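Local coordinates for protein histone-lysine N-methyltransferase, H3 lysine-9 specific SUVH4 (Arabidopsis thaliana, PDB 4QEO) that methylates histone H3, setting a mark of transcriptional repression, and binds methylated DNA, coupling DNA methylation to histone methylation, at residues V381-T391 with F445-A456. Residues are numbered along the deposited sequence; the frame is centred on the assembly and turned at random.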
loop_
_atom_site.group_PDB
_atom_site.type_symbol
_atom_site.label_atom_id
_atom_site.label_comp_id
_atom_site.label_asym_id
_atom_site.label_seq_id
_atom_site.Cartn_x
_atom_site.Cartn_y
_atom_site.Cartn_z
ATOM N N VAL A 381 2.559 10.765 -3.500
ATOM C CA VAL A 381 2.882 11.290 -2.184
ATOM C C VAL A 381 3.459 12.706 -2.303
ATOM O O VAL A 381 2.953 13.635 -1.663
ATOM C CB VAL A 381 3.845 10.366 -1.411
ATOM C CG1 VAL A 381 4.235 10.990 -0.070
ATOM C CG2 VAL A 381 3.192 9.013 -1.186
ATOM N N CYS A 382 4.499 12.889 -3.116
ATOM C CA CYS A 382 5.006 14.270 -3.278
ATOM C C CYS A 382 6.045 14.358 -4.344
ATOM O O CYS A 382 6.692 13.372 -4.634
ATOM C CB CYS A 382 5.643 14.792 -1.983
ATOM S SG CYS A 382 6.995 13.753 -1.388
ATOM N N GLU A 383 6.232 15.551 -4.899
ATOM C CA GLU A 383 7.369 15.804 -5.755
ATOM C C GLU A 383 8.557 16.047 -4.840
ATOM O O GLU A 383 8.411 16.609 -3.759
ATOM C CB GLU A 383 7.127 17.043 -6.640
ATOM C CG GLU A 383 8.229 17.263 -7.676
ATOM C CD GLU A 383 7.936 18.395 -8.665
ATOM O OE1 GLU A 383 6.753 18.682 -8.933
ATOM O OE2 GLU A 383 8.905 19.001 -9.174
ATOM N N TYR A 384 9.734 15.618 -5.257
ATOM C CA TYR A 384 10.934 16.027 -4.549
ATOM C C TYR A 384 11.273 17.469 -4.955
ATOM O O TYR A 384 11.758 17.709 -6.058
ATOM C CB TYR A 384 12.088 15.078 -4.861
ATOM C CG TYR A 384 13.233 15.167 -3.878
ATOM C CD1 TYR A 384 14.245 16.102 -4.051
ATOM C CD2 TYR A 384 13.303 14.321 -2.780
ATOM C CE1 TYR A 384 15.296 16.197 -3.160
ATOM C CE2 TYR A 384 14.354 14.408 -1.879
ATOM C CZ TYR A 384 15.351 15.351 -2.081
ATOM O OH TYR A 384 16.408 15.455 -1.202
ATOM N N ILE A 385 10.991 18.415 -4.059
ATOM C CA ILE A 385 11.239 19.842 -4.291
ATOM C C ILE A 385 12.487 20.356 -3.552
ATOM O O ILE A 385 12.740 19.998 -2.399
ATOM C CB ILE A 385 10.008 20.684 -3.866
ATOM C CG1 ILE A 385 8.759 20.254 -4.652
ATOM C CG2 ILE A 385 10.266 22.185 -4.053
ATOM C CD1 ILE A 385 8.818 20.568 -6.132
ATOM N N GLY A 386 13.258 21.199 -4.228
ATOM C CA GLY A 386 14.461 21.799 -3.671
ATOM C C GLY A 386 15.009 22.795 -4.682
ATOM O O GLY A 386 14.267 23.250 -5.561
ATOM N N VAL A 387 16.295 23.130 -4.575
ATOM C CA VAL A 387 16.938 24.004 -5.553
ATOM C C VAL A 387 17.598 23.176 -6.645
ATOM O O VAL A 387 18.523 22.419 -6.371
ATOM C CB VAL A 387 18.028 24.890 -4.917
ATOM C CG1 VAL A 387 18.679 25.779 -5.986
ATOM C CG2 VAL A 387 17.447 25.741 -3.816
ATOM N N VAL A 388 17.132 23.320 -7.881
ATOM C CA VAL A 388 17.730 22.590 -8.996
ATOM C C VAL A 388 19.092 23.178 -9.356
ATOM O O VAL A 388 19.181 24.325 -9.795
ATOM C CB VAL A 388 16.848 22.623 -10.244
ATOM C CG1 VAL A 388 17.527 21.869 -11.376
ATOM C CG2 VAL A 388 15.478 22.024 -9.945
ATOM N N ARG A 389 20.143 22.386 -9.161
ATOM C CA ARG A 389 21.513 22.818 -9.421
ATOM C C ARG A 389 22.174 21.902 -10.447
ATOM O O ARG A 389 21.721 20.775 -10.689
ATOM C CB ARG A 389 22.349 22.808 -8.131
ATOM C CG ARG A 389 21.723 23.525 -6.934
ATOM C CD ARG A 389 22.752 23.785 -5.826
ATOM N NE ARG A 389 22.155 24.434 -4.658
ATOM C CZ ARG A 389 22.037 25.752 -4.500
ATOM N NH1 ARG A 389 22.482 26.582 -5.433
ATOM N NH2 ARG A 389 21.474 26.244 -3.402
ATOM N N ARG A 390 23.240 22.399 -11.060
ATOM C CA ARG A 390 24.109 21.556 -11.869
ATOM C C ARG A 390 24.892 20.660 -10.921
ATOM O O ARG A 390 25.371 21.116 -9.881
ATOM C CB ARG A 390 25.062 22.412 -12.700
ATOM C CG ARG A 390 24.891 22.275 -14.202
ATOM C CD ARG A 390 25.327 23.555 -14.906
ATOM N NE ARG A 390 26.364 24.269 -14.165
ATOM C CZ ARG A 390 27.657 24.252 -14.474
ATOM N NH1 ARG A 390 28.083 23.557 -15.522
ATOM N NH2 ARG A 390 28.525 24.935 -13.739
ATOM N N THR A 391 25.003 19.383 -11.271
ATOM C CA THR A 391 25.707 18.420 -10.432
ATOM C C THR A 391 27.174 18.793 -10.226
ATOM O O THR A 391 27.704 18.632 -9.129
ATOM C CB THR A 391 25.613 16.995 -11.001
ATOM O OG1 THR A 391 25.913 17.021 -12.403
ATOM C CG2 THR A 391 24.210 16.439 -10.790
ATOM N N PHE A 445 22.070 17.187 -13.817
ATOM C CA PHE A 445 21.304 18.019 -12.907
ATOM C C PHE A 445 20.808 17.284 -11.666
ATOM O O PHE A 445 20.618 16.061 -11.669
ATOM C CB PHE A 445 20.133 18.659 -13.651
ATOM C CG PHE A 445 20.533 19.428 -14.890
ATOM C CD1 PHE A 445 21.177 20.656 -14.792
ATOM C CD2 PHE A 445 20.230 18.936 -16.152
ATOM C CE1 PHE A 445 21.529 21.371 -15.932
ATOM C CE2 PHE A 445 20.575 19.642 -17.292
ATOM C CZ PHE A 445 21.227 20.864 -17.184
ATOM N N CYS A 446 20.601 18.048 -10.598
ATOM C CA CYS A 446 20.129 17.478 -9.347
ATOM C C CYS A 446 19.244 18.465 -8.604
ATOM O O CYS A 446 19.221 19.654 -8.919
ATOM C CB CYS A 446 21.311 17.094 -8.459
ATOM S SG CYS A 446 22.384 18.492 -8.004
ATOM N N ILE A 447 18.531 17.950 -7.612
ATOM C CA ILE A 447 17.668 18.730 -6.750
ATOM C C ILE A 447 18.299 18.767 -5.371
ATOM O O ILE A 447 18.398 17.743 -4.704
ATOM C CB ILE A 447 16.271 18.076 -6.628
ATOM C CG1 ILE A 447 15.659 17.849 -8.016
ATOM C CG2 ILE A 447 15.354 18.928 -5.762
ATOM C CD1 ILE A 447 14.364 17.034 -7.988
ATOM N N ASP A 448 18.732 19.951 -4.955
ATOM C CA ASP A 448 19.379 20.145 -3.661
ATOM C C ASP A 448 18.386 20.670 -2.632
ATOM O O ASP A 448 18.041 21.858 -2.629
ATOM C CB ASP A 448 20.568 21.104 -3.812
ATOM C CG ASP A 448 21.141 21.567 -2.478
ATOM O OD1 ASP A 448 20.949 20.889 -1.441
ATOM O OD2 ASP A 448 21.804 22.624 -2.484
ATOM N N ALA A 449 17.941 19.781 -1.751
ATOM C CA ALA A 449 17.036 20.165 -0.678
ATOM C C ALA A 449 17.794 20.359 0.634
ATOM O O ALA A 449 17.222 20.221 1.719
ATOM C CB ALA A 449 15.932 19.140 -0.520
ATOM N N GLY A 450 19.077 20.706 0.521
ATOM C CA GLY A 450 19.925 20.897 1.684
ATOM C C GLY A 450 19.473 22.020 2.598
ATOM O O GLY A 450 19.559 21.916 3.820
ATOM N N SER A 451 18.978 23.100 2.010
ATOM C CA SER A 451 18.639 24.270 2.801
ATOM C C SER A 451 17.203 24.686 2.583
ATOM O O SER A 451 16.590 25.316 3.442
ATOM C CB SER A 451 19.597 25.417 2.483
ATOM O OG SER A 451 20.930 25.014 2.754
ATOM N N THR A 452 16.653 24.321 1.436
ATOM C CA THR A 452 15.260 24.636 1.183
ATOM C C THR A 452 14.605 23.546 0.337
ATOM O O THR A 452 15.257 22.919 -0.505
ATOM C CB THR A 452 15.123 26.041 0.540
ATOM O OG1 THR A 452 13.742 26.392 0.429
ATOM C CG2 THR A 452 15.757 26.068 -0.823
ATOM N N GLY A 453 13.325 23.300 0.583
ATOM C CA GLY A 453 12.603 22.262 -0.133
ATOM C C GLY A 453 11.245 22.014 0.481
ATOM O O GLY A 453 10.847 22.710 1.415
ATOM N N ASN A 454 10.519 21.034 -0.052
ATOM C CA ASN A 454 9.296 20.568 0.592
ATOM C C ASN A 454 9.616 19.379 1.517
ATOM O O ASN A 454 10.787 19.125 1.808
ATOM C CB ASN A 454 8.231 20.215 -0.444
ATOM C CG ASN A 454 8.548 18.941 -1.203
ATOM O OD1 ASN A 454 9.677 18.449 -1.184
ATOM N ND2 ASN A 454 7.546 18.406 -1.888
ATOM N N PHE A 455 8.595 18.644 1.955
ATOM C CA PHE A 455 8.794 17.597 2.969
ATOM C C PHE A 455 9.500 16.340 2.468
ATOM O O PHE A 455 9.959 15.512 3.266
ATOM C CB PHE A 455 7.471 17.217 3.656
ATOM C CG PHE A 455 6.557 16.355 2.816
ATOM C CD1 PHE A 455 6.644 14.970 2.869
ATOM C CD2 PHE A 455 5.593 16.927 1.998
ATOM C CE1 PHE A 455 5.808 14.177 2.110
ATOM C CE2 PHE A 455 4.747 16.137 1.241
ATOM C CZ PHE A 455 4.850 14.758 1.302
ATOM N N ALA A 456 9.570 16.201 1.150
ATOM C CA ALA A 456 10.150 15.022 0.518
ATOM C C ALA A 456 11.525 14.669 1.064
ATOM O O ALA A 456 11.851 13.490 1.207
ATOM C CB ALA A 456 10.226 15.222 -0.995
HETATM O O HOH W 1 12.391 18.364 -0.271
#
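Val387 and Arg389 pair with Asp448 and Cys446 as the hydrogen-bonded pairs of an antiparallel strand pair, 387-390 against 445-448, whose axes approach to 4.5 Å; four backbone bonds join them, and beyond Gly386 the Asn454 side chain takes over, helped by a weak backbone bond from Asn454 N to Ile385 O. On the face carrying Val387, Arg389 and Asp448, an extended arginine chain brings NE to the anti lone pair of Asp448 OD2 at 2.9 Å, nearly in the guanidinium plane, although that plane and the carboxylate lie 49° apart. Val387 CG1 covers one guanidinium face. The other oxygen, Asp448 OD1, accepts from Gly450 N at 2.7 Å in an Asx turn, so both ends of the carboxylate are held. This strand pair belongs to the SET domain, where 387-390 also pairs with 278-279 and 380-383 enters a separate sheet beside 483-488. Asn454 bridges the intervening bend with its amide: ND2 donates to Glu383 O at 2.7 Å, while OD1 receives Ile385 N at 3.2 Å from above the carbonyl plane. A water spans Ile385 O and Asn454 O. In Tyr384, a chi1 of -163° sets CG beside the carbonyl carbon and carries the ring up to Ile447 and Ala456; Ile447 CG2 meets the ring edge, 3.5 Å from CD1, and Ala449 CB and Ala456 CB also touch the ring. Its surroundings include Tyr402, a predicted S-adenosylmethionine-binding residue, and a basic side chain of the bound peptide. Farther along, Cys382 SG sits obliquely over the Phe455 ring, 4.1 Å from its centroid, and also packs on Ala456 CB.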